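Local coordinates for peroxisomal acyl-CoA oxidase 1A (Solanum lycopersicum, PDB 2FON), which probably oxidises fatty acyl-CoA esters to 2-enoyl-CoA with its bound FAD, passing the electrons to oxygen in peroxisomal beta-oxidation, at residues P115-L120 with Y146-I151; K59-D64 with T106-Y111. All blocks are in the same frame, centred on the assembly; numbering follows the deposited sequence.

Contact 1: P115-L120 with Y146-I151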
# COMPACT_ATOMS: atom_id res chain seq x y z
N PRO B 115 -4.00 19.49 -0.36
CA PRO B 115 -4.67 19.55 -1.66
C PRO B 115 -5.85 20.54 -1.61
O PRO B 115 -6.58 20.59 -0.62
CB PRO B 115 -5.19 18.11 -1.85
CG PRO B 115 -4.33 17.25 -0.95
CD PRO B 115 -4.06 18.15 0.24
N ALA B 116 -6.02 21.34 -2.65
CA ALA B 116 -7.13 22.29 -2.74
C ALA B 116 -7.26 22.73 -4.17
O ALA B 116 -6.30 22.58 -4.94
CB ALA B 116 -6.85 23.50 -1.85
N PHE B 117 -8.39 23.34 -4.51
CA PHE B 117 -8.68 23.85 -5.86
C PHE B 117 -7.54 24.66 -6.50
O PHE B 117 -7.26 24.51 -7.69
CB PHE B 117 -9.97 24.70 -5.84
CG PHE B 117 -9.84 25.98 -5.08
CD1 PHE B 117 -9.65 27.21 -5.76
CD2 PHE B 117 -9.89 25.98 -3.69
CE1 PHE B 117 -9.52 28.41 -5.07
CE2 PHE B 117 -9.74 27.21 -2.98
CZ PHE B 117 -9.56 28.42 -3.68
N THR B 118 -6.88 25.52 -5.72
CA THR B 118 -5.80 26.32 -6.27
C THR B 118 -4.80 25.47 -7.11
O THR B 118 -4.30 25.88 -8.16
CB THR B 118 -5.13 27.24 -5.17
OG1 THR B 118 -4.88 26.50 -3.98
CG2 THR B 118 -6.04 28.38 -4.82
N ASP B 119 -4.56 24.25 -6.66
CA ASP B 119 -3.78 23.30 -7.44
C ASP B 119 -4.27 23.10 -8.89
O ASP B 119 -3.45 23.08 -9.80
CB ASP B 119 -3.71 21.94 -6.71
CG ASP B 119 -2.89 22.00 -5.37
OD1 ASP B 119 -1.95 22.90 -5.20
OD2 ASP B 119 -3.21 21.12 -4.49
N LEU B 120 -5.58 22.98 -9.12
CA LEU B 120 -6.05 22.81 -10.49
C LEU B 120 -6.16 24.11 -11.34
O LEU B 120 -5.82 24.14 -12.58
CB LEU B 120 -7.31 21.95 -10.50
CG LEU B 120 -6.62 20.61 -10.17
CD1 LEU B 120 -6.99 19.99 -8.78
CD2 LEU B 120 -6.62 19.59 -11.35
N TYR B 146 -5.42 35.06 -13.66
CA TYR B 146 -4.21 35.49 -12.95
C TYR B 146 -4.50 36.25 -11.68
O TYR B 146 -3.77 36.10 -10.68
CB TYR B 146 -3.23 36.29 -13.80
CG TYR B 146 -2.47 35.46 -14.78
CD1 TYR B 146 -1.93 36.01 -15.96
CD2 TYR B 146 -2.31 34.12 -14.57
CE1 TYR B 146 -1.23 35.22 -16.89
CE2 TYR B 146 -1.63 33.32 -15.47
CZ TYR B 146 -1.09 33.85 -16.63
OH TYR B 146 -0.41 32.97 -17.46
N LYS B 147 -5.57 37.04 -11.70
CA LYS B 147 -6.03 37.75 -10.49
C LYS B 147 -7.14 37.01 -9.77
O LYS B 147 -7.70 37.52 -8.82
CB LYS B 147 -6.51 39.16 -10.78
CG LYS B 147 -5.46 40.04 -11.32
CD LYS B 147 -6.10 41.23 -11.95
CE LYS B 147 -5.52 41.54 -13.32
NZ LYS B 147 -6.18 42.80 -13.81
N MET B 148 -7.49 35.83 -10.26
CA MET B 148 -8.53 35.07 -9.60
C MET B 148 -9.79 35.85 -9.50
O MET B 148 -10.46 35.73 -8.49
CB MET B 148 -8.12 34.65 -8.18
CG MET B 148 -6.86 33.78 -8.13
SD MET B 148 -6.68 32.81 -6.63
CE MET B 148 -7.93 31.60 -7.03
N GLN B 149 -10.13 36.64 -10.51
CA GLN B 149 -11.51 37.11 -10.65
C GLN B 149 -12.39 35.98 -11.16
O GLN B 149 -13.60 36.14 -11.24
CB GLN B 149 -11.61 38.31 -11.58
CG GLN B 149 -10.97 39.63 -11.02
CD GLN B 149 -10.56 40.60 -12.11
OE1 GLN B 149 -11.33 40.91 -13.02
NE2 GLN B 149 -9.33 41.06 -12.03
N ILE B 150 -11.79 34.83 -11.50
CA ILE B 150 -12.54 33.62 -11.82
C ILE B 150 -11.75 32.45 -11.31
O ILE B 150 -10.55 32.53 -11.20
CB ILE B 150 -12.79 33.40 -13.33
CG1 ILE B 150 -11.48 33.05 -14.05
CG2 ILE B 150 -13.56 34.58 -13.98
CD1 ILE B 150 -11.72 32.67 -15.53
N ILE B 151 -12.43 31.36 -11.00
CA ILE B 151 -11.75 30.20 -10.50
C ILE B 151 -12.15 29.00 -11.32
O ILE B 151 -13.33 28.64 -11.39
CB ILE B 151 -12.00 29.99 -9.04
CG1 ILE B 151 -11.40 31.16 -8.27
CG2 ILE B 151 -11.34 28.71 -8.61
CD1 ILE B 151 -11.92 31.34 -6.85
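The Phe117 ring meets Met148 at its edge, where the methyl CE lies near the ring plane, 4.1 Å from CE1. Ile151 approaches the same CD1-CE1 side obliquely, its CG2 methyl 3.6 Å from CD1 and its CD1 methyl 4.2 Å from the ring atom CE1. One face of the ring carries Thr118 CG2, 3.5 Å above the plane and offset toward the rim. That methyl also faces Met148 CE at 4.3 Å, so Met148 ends beside both residues. Phe117 CG sits between its own backbone N and carbonyl carbon (chi1 68°), which turns the ring out toward Met148 and Ile151. The Met148 chain is bent about its last torsion (chi3 74°), bringing CE to the ring edge. The contact is wholly apolar and buried. Leu85 and Ala88 of helix 77-97 also touch Phe117, Trp92 of that helix touches Met148, and Ile670 of the second subunit packs on both Phe117 and Ile151. Met148, with positive phi, follows helix 135-146 in a Schellman motif; the chain then runs on to strand 152-155. Leu120 of helix 118-132 touches FAD. The arrangement is thus a hydrophobic junction between the N-terminal helical region and the start of the beta region in the acyl-CoA oxidase fold, beside the flavin pocket and at the dimer interface.

Contact 2: K59-D64 with T106-Y111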
# COMPACT_ATOMS: atom_id res chain seq x y z
N LYS B 59 10.46 28.36 5.13
CA LYS B 59 10.50 28.76 6.51
C LYS B 59 9.46 29.81 6.77
O LYS B 59 8.94 29.98 7.88
CB LYS B 59 11.89 29.24 6.88
CG LYS B 59 12.62 28.12 7.58
CD LYS B 59 14.12 28.20 7.37
CE LYS B 59 14.69 26.78 7.48
NZ LYS B 59 16.16 26.86 7.70
N LEU B 60 9.11 30.47 5.69
CA LEU B 60 8.13 31.49 5.77
C LEU B 60 6.71 30.89 5.82
O LEU B 60 5.81 31.47 6.40
CB LEU B 60 8.31 32.36 4.56
CG LEU B 60 7.35 33.50 4.48
CD1 LEU B 60 8.15 34.72 4.02
CD2 LEU B 60 6.10 33.09 3.56
N VAL B 61 6.51 29.73 5.20
CA VAL B 61 5.26 29.03 5.37
C VAL B 61 5.18 28.47 6.79
O VAL B 61 4.18 28.67 7.51
CB VAL B 61 5.02 27.96 4.29
CG1 VAL B 61 3.73 27.27 4.55
CG2 VAL B 61 4.84 28.65 2.97
N ALA B 62 6.29 27.84 7.20
CA ALA B 62 6.46 27.11 8.45
C ALA B 62 6.28 27.96 9.69
O ALA B 62 5.83 27.49 10.71
CB ALA B 62 7.81 26.45 8.46
N SER B 63 6.66 29.22 9.65
CA SER B 63 6.64 29.91 10.91
C SER B 63 5.51 30.91 10.94
O SER B 63 5.67 32.00 11.50
CB SER B 63 7.99 30.59 11.15
OG SER B 63 8.08 31.66 10.24
N ASP B 64 4.39 30.54 10.32
CA ASP B 64 3.25 31.40 10.26
C ASP B 64 2.01 30.70 10.75
O ASP B 64 1.44 29.81 10.04
CB ASP B 64 2.99 31.94 8.87
CG ASP B 64 1.79 32.99 8.83
OD1 ASP B 64 0.91 33.02 9.77
OD2 ASP B 64 1.72 33.77 7.83
N THR B 106 4.22 29.15 -6.60
CA THR B 106 4.11 27.67 -6.68
C THR B 106 4.69 27.01 -5.39
O THR B 106 4.01 26.19 -4.72
CB THR B 106 4.81 27.10 -7.93
OG1 THR B 106 4.54 27.95 -9.06
CG2 THR B 106 4.31 25.76 -8.21
N MET B 107 5.93 27.38 -5.09
CA MET B 107 6.61 27.03 -3.89
C MET B 107 5.69 27.30 -2.70
O MET B 107 5.46 26.40 -1.90
CB MET B 107 7.89 27.88 -3.78
CG MET B 107 9.19 27.15 -3.37
SD MET B 107 9.46 25.61 -4.32
CE MET B 107 11.25 25.41 -4.32
N LEU B 108 5.16 28.51 -2.57
CA LEU B 108 4.39 28.84 -1.39
C LEU B 108 3.25 27.85 -1.22
O LEU B 108 3.04 27.29 -0.12
CB LEU B 108 3.86 30.25 -1.40
CG LEU B 108 3.25 30.58 -0.04
CD1 LEU B 108 3.59 31.97 0.48
CD2 LEU B 108 1.78 30.36 -0.05
N ARG B 109 2.52 27.60 -2.28
CA ARG B 109 1.46 26.61 -2.13
C ARG B 109 2.01 25.23 -1.81
O ARG B 109 1.41 24.51 -1.01
CB ARG B 109 0.49 26.62 -3.30
CG ARG B 109 -0.54 27.75 -3.19
CD ARG B 109 -1.40 27.87 -4.43
NE ARG B 109 -0.93 28.92 -5.33
CZ ARG B 109 -0.37 28.68 -6.52
NH1 ARG B 109 -0.19 27.42 -6.91
NH2 ARG B 109 0.03 29.70 -7.29
N ARG B 110 3.19 24.87 -2.34
CA ARG B 110 3.71 23.53 -2.05
C ARG B 110 3.79 23.37 -0.53
O ARG B 110 3.30 22.42 0.03
CB ARG B 110 5.07 23.30 -2.70
CG ARG B 110 5.61 21.90 -2.53
CD ARG B 110 7.10 21.71 -3.03
NE ARG B 110 7.37 21.93 -4.47
CZ ARG B 110 6.58 21.54 -5.48
NH1 ARG B 110 5.43 20.84 -5.26
NH2 ARG B 110 6.93 21.84 -6.73
N TYR B 111 4.37 24.34 0.13
CA TYR B 111 4.66 24.21 1.53
C TYR B 111 3.46 24.35 2.50
O TYR B 111 3.50 23.86 3.62
CB TYR B 111 5.84 25.12 1.83
CG TYR B 111 7.05 24.52 1.20
CD1 TYR B 111 7.64 25.05 0.06
CD2 TYR B 111 7.58 23.35 1.71
CE1 TYR B 111 8.76 24.42 -0.54
CE2 TYR B 111 8.66 22.74 1.13
CZ TYR B 111 9.25 23.27 0.02
OH TYR B 111 10.33 22.59 -0.49
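Val61, in the last turn of helix 48-62, faces Tyr111 near the end of helix 102-112, their CA atoms 6.2 Å apart. Helix 48-62 stops here: Ser63 is the first residue to leave helical backbone angles, while residues 106-111 stay helical throughout. Lys59 O takes two bonds at this end, from Ser63 N and from Ser63 OG, the latter 3.0 Å away; the two donors come from opposite faces of the carbonyl plane, with OG tilted 20° from it. Across the contact, Val61 is the central side chain, its two methyls spread over the backbone and side chains of the other helix. CG1, anti to the backbone N (chi1 179°), reaches the carbonyl end of Tyr111, 3.5 Å from O. CG2 fits between Leu108 and Tyr111, about one helical turn apart, 3.9 Å from Leu108 CG and 3.8 Å from Tyr111 CB. The tyrosine takes part through its CB, since its ring leads away from residues 59-64 and has Met107 CG in plane at its edge. Farther along, the methyl ends of Leu60 and Leu108 meet, CD2 to CD1, at 4.1 Å. Apolar side chains make the interface, away from the flavin, with the Val61 methyls also lying against backbone carbonyls of helix 102-112. Leu100 and Ala91, the latter on helix 77-97, also touch Leu108, and Phe67 touches Val61. Tyr111 makes an edge-to-face ring contact with Tyr632, in the later helix 630-633, while Asp64 bonds through OD2 to Tyr90 of helix 77-97.

How the contacts relate
From the N terminus, contact 2 comes first: the end of helix 48-62 is joined to helix 102-112 across 41 intervening residues that include helix 77-97. Contact 1 opens only after that loop has closed, spanning 25 mostly helical residues from the start of helix 118-132 to the turn before strand 152-155. The two loops therefore follow in series, neither nested nor crossed. Their centres lie about 17 Å apart, and they touch where Thr118 OG1 packs 3.8 Å from Arg109 CD. Helix 77-97 borders both. Together they tie early helices to one another and then to the loop that leads into the first strand of the beta region.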